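Local coordinates for protein nisin leader peptide-processing serine protease NisP (Lactococcus lactis subsp. lactis, PDB 4MZD) that removes the leader peptide from the lantibiotic nisin, acting as a subtilisin-like serine protease of the peptidase S8 family, at residues I98-H107 / I141-A152; L162-V170 / P357-L365. All coordinates share one frame; numbering follows the deposited sequence. Where two conformers were deposited one is given.

Overall arrangement
Both contacts belong to the subtilisin-like catalytic domain and follow one another along the chain: contact 1 sets the end of strand 95-100 and the loop after it against helix 147-156, and contact 2 sets the loop leading into strand 169-174 against helix 356-370. Their centres lie about 15 Å apart. They touch twice, Val151 O meeting Pro357 CB at 3.6 Å and Ile98 CD1 meeting Val170 CB at 3.8 Å, and strands 95-100 and 169-174 are parallel neighbours in the main sheet. Contact 1 holds Asp100 and His147 of the predicted charge relay system. The third member, Ser353, precedes the helix of contact 2, its side chain about 6 Å from that of Pro357.

Contact 1: I98-H107 / I141-A152; sequences IIDSGIMEEH and IVDKMGHGTEVA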
loop_
_atom_site.group_PDB
_atom_site.type_symbol
_atom_site.label_atom_id
_atom_site.label_comp_id
_atom_site.label_asym_id
_atom_site.label_seq_id
_atom_site.Cartn_x
_atom_site.Cartn_y
_atom_site.Cartn_z
ATOM N N ILE A 98 4.890 6.515 5.342
ATOM C CA ILE A 98 4.746 5.102 5.028
ATOM C C ILE A 98 4.418 4.323 6.295
ATOM O O ILE A 98 5.246 4.233 7.207
ATOM C CB ILE A 98 6.014 4.513 4.389
ATOM C CG1 ILE A 98 6.513 5.379 3.230
ATOM C CG2 ILE A 98 5.741 3.086 3.910
ATOM C CD1 ILE A 98 7.833 4.885 2.660
ATOM N N ILE A 99 3.205 3.782 6.349
ATOM C CA ILE A 99 2.739 3.024 7.504
ATOM C C ILE A 99 2.902 1.547 7.153
ATOM O O ILE A 99 2.137 0.991 6.365
ATOM C CB ILE A 99 1.279 3.377 7.818
ATOM C CG1 ILE A 99 1.178 4.866 8.184
ATOM C CG2 ILE A 99 0.749 2.499 8.939
ATOM C CD1 ILE A 99 -0.236 5.355 8.500
ATOM N N ASP A 100 3.941 0.925 7.700
ATOM C CA ASP A 100 4.353 -0.386 7.220
ATOM C C ASP A 100 5.308 -1.018 8.232
ATOM O O ASP A 100 5.245 -0.701 9.422
ATOM C CB ASP A 100 4.961 -0.268 5.811
ATOM C CG ASP A 100 4.711 -1.498 4.963
ATOM O OD1 ASP A 100 5.296 -2.549 5.288
ATOM O OD2 ASP A 100 3.954 -1.404 3.971
ATOM N N SER A 101 6.197 -1.895 7.778
ATOM C CA SER A 101 7.053 -2.615 8.722
ATOM C C SER A 101 8.341 -1.883 9.103
ATOM O O SER A 101 9.227 -2.488 9.704
ATOM C CB SER A 101 7.384 -4.022 8.210
ATOM O OG SER A 101 8.254 -3.982 7.095
ATOM N N GLY A 102 8.440 -0.595 8.781
ATOM C CA GLY A 102 9.656 0.155 9.033
ATOM C C GLY A 102 10.487 0.271 7.773
ATOM O O GLY A 102 9.995 0.039 6.668
ATOM N N ILE A 103 11.754 0.637 7.919
ATOM C CA ILE A 103 12.610 0.767 6.752
ATOM C C ILE A 103 14.043 0.441 7.127
ATOM O O ILE A 103 14.429 0.564 8.289
ATOM C CB ILE A 103 12.528 2.202 6.157
ATOM C CG1 ILE A 103 12.947 2.239 4.678
ATOM C CG2 ILE A 103 13.342 3.191 6.998
ATOM C CD1 ILE A 103 12.677 3.570 4.002
ATOM N N MET A 104 14.812 0.009 6.135
ATOM C CA MET A 104 16.258 -0.087 6.253
ATOM C C MET A 104 16.828 1.249 5.789
ATOM O O MET A 104 16.987 1.482 4.582
ATOM C CB MET A 104 16.787 -1.221 5.379
ATOM C CG MET A 104 18.278 -1.464 5.554
ATOM S SD MET A 104 19.085 -2.274 4.126
ATOM C CE MET A 104 20.649 -2.857 4.868
ATOM N N GLU A 105 17.116 2.136 6.741
ATOM C CA GLU A 105 17.486 3.509 6.401
ATOM C C GLU A 105 18.768 3.587 5.585
ATOM O O GLU A 105 18.961 4.524 4.808
ATOM C CB GLU A 105 17.626 4.379 7.655
ATOM C CG GLU A 105 16.314 4.725 8.344
ATOM C CD GLU A 105 16.506 5.755 9.435
ATOM O OE1 GLU A 105 17.168 5.426 10.438
ATOM O OE2 GLU A 105 16.016 6.896 9.289
ATOM N N GLU A 106 19.647 2.610 5.771
ATOM C CA GLU A 106 20.942 2.640 5.120
ATOM C C GLU A 106 20.919 2.034 3.714
ATOM O O GLU A 106 21.959 1.946 3.073
ATOM C CB GLU A 106 22.000 1.966 6.004
ATOM C CG GLU A 106 21.858 0.460 6.141
ATOM C CD GLU A 106 21.035 0.018 7.347
ATOM O OE1 GLU A 106 21.340 -1.072 7.879
ATOM O OE2 GLU A 106 20.085 0.731 7.756
ATOM N N HIS A 107 19.756 1.631 3.211
ATOM C CA HIS A 107 19.722 1.129 1.847
ATOM C C HIS A 107 20.239 2.215 0.901
ATOM O O HIS A 107 19.746 3.338 0.935
ATOM C CB HIS A 107 18.317 0.716 1.429
ATOM C CG HIS A 107 18.312 -0.102 0.181
ATOM N ND1 HIS A 107 18.689 0.415 -1.041
ATOM C CD2 HIS A 107 18.068 -1.420 -0.018
ATOM C CE1 HIS A 107 18.643 -0.548 -1.947
ATOM N NE2 HIS A 107 18.268 -1.670 -1.352
ATOM N N ILE A 141 12.477 2.075 14.245
ATOM C CA ILE A 141 11.747 1.894 12.995
ATOM C C ILE A 141 12.464 0.961 12.018
ATOM O O ILE A 141 12.146 0.921 10.833
ATOM C CB ILE A 141 11.362 3.249 12.342
ATOM C CG1 ILE A 141 12.569 4.188 12.239
ATOM C CG2 ILE A 141 10.241 3.917 13.143
ATOM C CD1 ILE A 141 13.625 3.748 11.248
ATOM N N VAL A 142 13.410 0.189 12.536
ATOM C CA VAL A 142 14.147 -0.765 11.714
ATOM C C VAL A 142 13.207 -1.835 11.146
ATOM O O VAL A 142 12.342 -2.355 11.850
ATOM C CB VAL A 142 15.280 -1.414 12.534
ATOM C CG1 VAL A 142 15.932 -2.549 11.764
ATOM C CG2 VAL A 142 16.307 -0.355 12.939
ATOM N N ASP A 143 13.393 -2.158 9.872
ATOM C CA ASP A 143 12.546 -3.114 9.172
ATOM C C ASP A 143 13.073 -4.529 9.387
ATOM O O ASP A 143 14.113 -4.905 8.834
ATOM C CB ASP A 143 12.537 -2.765 7.685
ATOM C CG ASP A 143 11.657 -3.675 6.863
ATOM O OD1 ASP A 143 10.893 -4.485 7.438
ATOM O OD2 ASP A 143 11.724 -3.563 5.623
ATOM N N LYS A 144 12.349 -5.308 10.188
ATOM C CA LYS A 144 12.726 -6.691 10.475
ATOM C C LYS A 144 12.198 -7.670 9.420
ATOM O O LYS A 144 12.603 -8.830 9.385
ATOM C CB LYS A 144 12.185 -7.114 11.846
ATOM C CG LYS A 144 12.694 -6.315 13.040
ATOM C CD LYS A 144 12.108 -6.890 14.334
ATOM C CE LYS A 144 12.706 -6.263 15.592
ATOM N NZ LYS A 144 11.964 -5.057 16.070
ATOM N N MET A 145 11.275 -7.208 8.584
ATOM C CA MET A 145 10.551 -8.068 7.650
ATOM C C MET A 145 11.079 -7.965 6.224
ATOM O O MET A 145 11.342 -8.976 5.567
ATOM C CB MET A 145 9.059 -7.711 7.661
ATOM C CG MET A 145 8.311 -8.120 8.921
ATOM S SD MET A 145 6.524 -7.741 8.909
ATOM C CE MET A 145 6.184 -7.846 7.168
ATOM N N GLY A 146 11.206 -6.731 5.747
ATOM C CA GLY A 146 11.560 -6.455 4.367
ATOM C C GLY A 146 10.467 -5.672 3.669
ATOM O O GLY A 146 10.735 -4.857 2.789
ATOM N N HIS A 147 9.222 -5.910 4.081
ATOM C CA HIS A 147 8.073 -5.371 3.380
ATOM C C HIS A 147 8.109 -3.843 3.286
ATOM O O HIS A 147 7.887 -3.270 2.219
ATOM C CB HIS A 147 6.791 -5.841 4.068
ATOM C CG HIS A 147 5.559 -5.561 3.278
ATOM N ND1 HIS A 147 4.790 -4.437 3.477
ATOM C CD2 HIS A 147 4.968 -6.252 2.276
ATOM C CE1 HIS A 147 3.770 -4.452 2.639
ATOM N NE2 HIS A 147 3.859 -5.539 1.895
ATOM N N GLY A 148 8.387 -3.179 4.403
ATOM C CA GLY A 148 8.395 -1.727 4.419
ATOM C C GLY A 148 9.462 -1.132 3.519
ATOM O O GLY A 148 9.267 -0.079 2.906
ATOM N N THR A 149 10.611 -1.791 3.460
ATOM C CA THR A 149 11.696 -1.347 2.595
ATOM C C THR A 149 11.328 -1.555 1.124
ATOM O O THR A 149 11.645 -0.719 0.259
ATOM C CB THR A 149 13.006 -2.076 2.964
ATOM O OG1 THR A 149 13.320 -1.802 4.336
ATOM C CG2 THR A 149 14.171 -1.632 2.092
ATOM N N GLU A 150 10.635 -2.658 0.848
ATOM C CA GLU A 150 10.174 -2.990 -0.497
ATOM C C GLU A 150 9.138 -1.968 -0.984
ATOM O O GLU A 150 9.188 -1.516 -2.138
ATOM C CB GLU A 150 9.629 -4.425 -0.503
ATOM C CG GLU A 150 10.726 -5.460 -0.270
ATOM C CD GLU A 150 10.251 -6.772 0.317
ATOM O OE1 GLU A 150 9.030 -6.996 0.432
ATOM O OE2 GLU A 150 11.133 -7.591 0.668
ATOM N N VAL A 151 8.220 -1.597 -0.097
ATOM C CA VAL A 151 7.229 -0.574 -0.388
ATOM C C VAL A 151 7.908 0.791 -0.589
ATOM O O VAL A 151 7.604 1.510 -1.545
ATOM C CB VAL A 151 6.190 -0.506 0.751
ATOM C CG1 VAL A 151 5.320 0.737 0.645
ATOM C CG2 VAL A 151 5.336 -1.765 0.748
ATOM N N ALA A 152 8.840 1.140 0.300
ATOM C CA ALA A 152 9.514 2.432 0.193
ATOM C C ALA A 152 10.220 2.602 -1.146
ATOM O O ALA A 152 10.177 3.685 -1.733
ATOM C CB ALA A 152 10.494 2.625 1.330
HETATM O O HOH W 1 9.773 -4.826 11.068
HETATM O O HOH W 2 8.694 1.853 5.057
#
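Strand Ile98-Asp100 and the start of helix 147-156 (His147-Ala152) run nearly antiparallel (150°, axes 8.7 Å apart at their closest), and beyond the strand the backbones close to 4.4 Å between the CA atoms of Gly102 and Asp143. Lacking a side chain, Gly102 can bring its CA to 3.2 Å from Ile141 O, while the next amide, Ile103 N, bonds that same oxygen. The central bond runs from His147 ND1 to Asp100 OD1, 2.7 Å long and straight (179°). It lies in the ring plane and uses the syn lone pair, with ring and carboxylate almost coplanar; Ser101 N takes the anti lone pair of OD1, which limits rotation of the carboxylate. Ser101 OG both receives and gives: Gly148 N donates to it at 2.8 Å, and it donates to Asp143 OD1 at 2.7 Å. Asp143, with CG anti to its backbone N (chi1 -179°), points its carboxylate forward to the start of the helix. Its OD1 also accepts Met145 N in an Asx turn and Gly146 N, all three donors tilted out of the carboxylate plane, while OD2 takes Thr149 N and OG1. Thr149 OG1 in turn accepts Met104 N at 3.0 Å. Farther along the helix, Ala152 CB meets Ile103 CD1 at 3.6 Å and also touches Ile98. His147 NE2 bonds Ser353 OG, completing the predicted charge relay, and the C-terminal Arg488 OXT, consistent with an autocleaved end held at the active site. Five bonds thus grip buried Asp143; the one from Ser101 OG ties the loop after Asp100 to the helix carrying His147.

Contact 2: L162-V170 / P357-L365; sequences LGVAPGITV and PKVSGALAL
Lys358, whose CB and CG lie against Val164, sends its ammonium NZ to four partners: a salt bridge to Asp74 and hydrogen bonds to Gln154 OE1 and the carbonyl oxygens of Pro311 and Phe354. The chain bends at its last torsion (chi4 76°), turning NZ into this polar nest, while the start of the side chain stays in the apolar contact. Everything that crosses between 162-170 and 357-365 is van der Waals packing. Val164 is the chief wedge, setting both methyls against one side of the helix: Val164 CG2 comes down on the bare backbone of Gly361, 3.6 Å from its CA. Val164 CG1 rests 3.7 Å from Lys358 CB, the two side chains crossing at about a right angle. One turn farther along, Ala165 CB packs on the isobutyl end of Leu365, with CD2 at 3.8 Å. A type II turn from Ala165 to Ile168, closed by Ile168 N to Ala165 O (3.0 Å) and passing through Gly167 at positive phi, then brings the chain back to the helix. There Ile168, its CG1 trans to N (chi1 -156°), stretches CD1 to Ala364 CB at 3.6 Å. As in other subtilases, the long buried helix follows the charge-relay serine, here the predicted Ser353. Helix 147-156 borders the contact through Ile155, which touches both Ile168 and Pro357; Ser360 and Ala364 pack on Val200 of strand 200-210, and Val359 and Leu363 meet Val243 of strand 241-245, which places the loop against a helix that itself lies on the main sheet.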
loop_
_atom_site.group_PDB
_atom_site.type_symbol
_atom_site.label_atom_id
_atom_site.label_comp_id
_atom_site.label_asym_id
_atom_site.label_seq_id
_atom_site.Cartn_x
_atom_site.Cartn_y
_atom_site.Cartn_z
ATOM N N LEU A 162 14.647 2.757 -9.683
ATOM C CA LEU A 162 13.924 4.014 -9.518
ATOM C C LEU A 162 12.508 3.753 -9.029
ATOM O O LEU A 162 11.810 2.858 -9.529
ATOM C CB LEU A 162 13.840 4.763 -10.848
ATOM C CG LEU A 162 15.187 5.248 -11.376
ATOM C CD1 LEU A 162 15.039 5.796 -12.784
ATOM C CD2 LEU A 162 15.809 6.285 -10.454
ATOM N N GLY A 163 12.076 4.545 -8.058
ATOM C CA GLY A 163 10.683 4.576 -7.657
ATOM C C GLY A 163 9.875 5.467 -8.580
ATOM O O GLY A 163 10.403 5.989 -9.570
ATOM N N VAL A 164 8.597 5.665 -8.273
ATOM C CA VAL A 164 7.785 6.545 -9.104
ATOM C C VAL A 164 8.189 8.006 -8.951
ATOM O O VAL A 164 7.971 8.809 -9.861
ATOM C CB VAL A 164 6.269 6.418 -8.817
ATOM C CG1 VAL A 164 5.736 5.079 -9.306
ATOM C CG2 VAL A 164 5.949 6.685 -7.346
ATOM N N ALA A 165 8.736 8.352 -7.784
ATOM C CA ALA A 165 9.089 9.728 -7.457
ATOM C C ALA A 165 10.477 9.703 -6.823
ATOM O O ALA A 165 10.626 9.873 -5.604
ATOM C CB ALA A 165 8.059 10.324 -6.505
ATOM N N PRO A 166 11.505 9.436 -7.643
ATOM C CA PRO A 166 12.836 9.207 -7.072
ATOM C C PRO A 166 13.287 10.338 -6.154
ATOM O O PRO A 166 13.276 11.509 -6.536
ATOM C CB PRO A 166 13.732 9.106 -8.313
ATOM C CG PRO A 166 12.803 8.593 -9.379
ATOM C CD PRO A 166 11.505 9.301 -9.110
ATOM N N GLY A 167 13.674 9.969 -4.940
ATOM C CA GLY A 167 14.198 10.912 -3.978
ATOM C C GLY A 167 13.165 11.713 -3.201
ATOM O O GLY A 167 13.532 12.506 -2.336
ATOM N N ILE A 168 11.876 11.526 -3.483
ATOM C CA ILE A 168 10.856 12.231 -2.716
ATOM C C ILE A 168 10.959 11.841 -1.240
ATOM O O ILE A 168 11.250 10.698 -0.900
ATOM C CB ILE A 168 9.438 11.994 -3.293
ATOM C CG1 ILE A 168 8.491 13.126 -2.908
ATOM C CG2 ILE A 168 8.892 10.625 -2.887
ATOM C CD1 ILE A 168 7.246 13.167 -3.777
ATOM N N THR A 169 10.730 12.797 -0.354
ATOM C CA THR A 169 10.903 12.551 1.070
ATOM C C THR A 169 9.891 11.537 1.583
ATOM O O THR A 169 8.696 11.629 1.283
ATOM C CB THR A 169 10.784 13.861 1.864
ATOM O OG1 THR A 169 11.762 14.785 1.374
ATOM C CG2 THR A 169 11.032 13.629 3.339
ATOM N N VAL A 170 10.381 10.562 2.341
ATOM C CA VAL A 170 9.510 9.610 3.020
ATOM C C VAL A 170 9.767 9.621 4.521
ATOM O O VAL A 170 10.923 9.677 4.973
ATOM C CB VAL A 170 9.649 8.177 2.460
ATOM C CG1 VAL A 170 9.215 8.152 1.010
ATOM C CG2 VAL A 170 11.064 7.647 2.622
ATOM N N PRO A 357 2.071 2.061 -3.346
ATOM C CA PRO A 357 3.089 3.119 -3.280
ATOM C C PRO A 357 3.328 3.821 -4.610
ATOM O O PRO A 357 3.784 4.971 -4.605
ATOM C CB PRO A 357 4.354 2.369 -2.831
ATOM C CG PRO A 357 4.078 0.924 -3.148
ATOM C CD PRO A 357 2.610 0.778 -2.875
ATOM N N LYS A 358 3.069 3.149 -5.726
ATOM C CA LYS A 358 3.182 3.821 -7.015
ATOM C C LYS A 358 2.168 4.961 -7.075
ATOM O O LYS A 358 2.474 6.069 -7.510
ATOM C CB LYS A 358 2.959 2.848 -8.173
ATOM C CG LYS A 358 4.012 1.757 -8.296
ATOM C CD LYS A 358 3.736 0.921 -9.548
ATOM C CE LYS A 358 4.860 -0.034 -9.926
ATOM N NZ LYS A 358 4.929 -1.251 -9.076
ATOM N N VAL A 359 0.947 4.689 -6.619
ATOM C CA VAL A 359 -0.079 5.714 -6.562
ATOM C C VAL A 359 0.278 6.793 -5.531
ATOM O O VAL A 359 0.142 7.988 -5.808
ATOM C CB VAL A 359 -1.457 5.083 -6.284
ATOM C CG1 VAL A 359 -2.523 6.161 -6.144
ATOM C CG2 VAL A 359 -1.816 4.115 -7.411
ATOM N N SER A 360 0.741 6.392 -4.350
ATOM C CA SER A 360 1.104 7.379 -3.328
ATOM C C SER A 360 2.174 8.350 -3.811
ATOM O O SER A 360 2.060 9.561 -3.627
ATOM C CB SER A 360 1.604 6.694 -2.062
ATOM O OG SER A 360 0.551 5.983 -1.456
ATOM N N GLY A 361 3.233 7.818 -4.411
ATOM C CA GLY A 361 4.296 8.675 -4.899
ATOM C C GLY A 361 3.820 9.602 -6.004
ATOM O O GLY A 361 4.205 10.769 -6.055
ATOM N N ALA A 362 3.002 9.079 -6.913
ATOM C CA ALA A 362 2.461 9.884 -8.001
ATOM C C ALA A 362 1.599 11.021 -7.458
ATOM O O ALA A 362 1.686 12.162 -7.924
ATOM C CB ALA A 362 1.664 9.010 -8.943
ATOM N N LEU A 363 0.754 10.712 -6.478
ATOM C CA LEU A 363 -0.075 11.736 -5.858
ATOM C C LEU A 363 0.767 12.801 -5.187
ATOM O O LEU A 363 0.436 13.983 -5.250
ATOM C CB LEU A 363 -1.018 11.116 -4.838
ATOM C CG LEU A 363 -2.239 10.404 -5.397
ATOM C CD1 LEU A 363 -2.883 9.624 -4.271
ATOM C CD2 LEU A 363 -3.217 11.407 -6.006
ATOM N N ALA A 364 1.850 12.386 -4.540
ATOM C CA ALA A 364 2.733 13.342 -3.888
ATOM C C ALA A 364 3.361 14.287 -4.920
ATOM O O ALA A 364 3.481 15.486 -4.668
ATOM C CB ALA A 364 3.789 12.620 -3.073
ATOM N N LEU A 365 3.746 13.767 -6.085
ATOM C CA LEU A 365 4.264 14.627 -7.156
ATOM C C LEU A 365 3.247 15.706 -7.535
ATOM O O LEU A 365 3.605 16.867 -7.698
ATOM C CB LEU A 365 4.634 13.803 -8.394
ATOM C CG LEU A 365 5.835 12.857 -8.284
ATOM C CD1 LEU A 365 5.913 11.949 -9.498
ATOM C CD2 LEU A 365 7.142 13.617 -8.097
#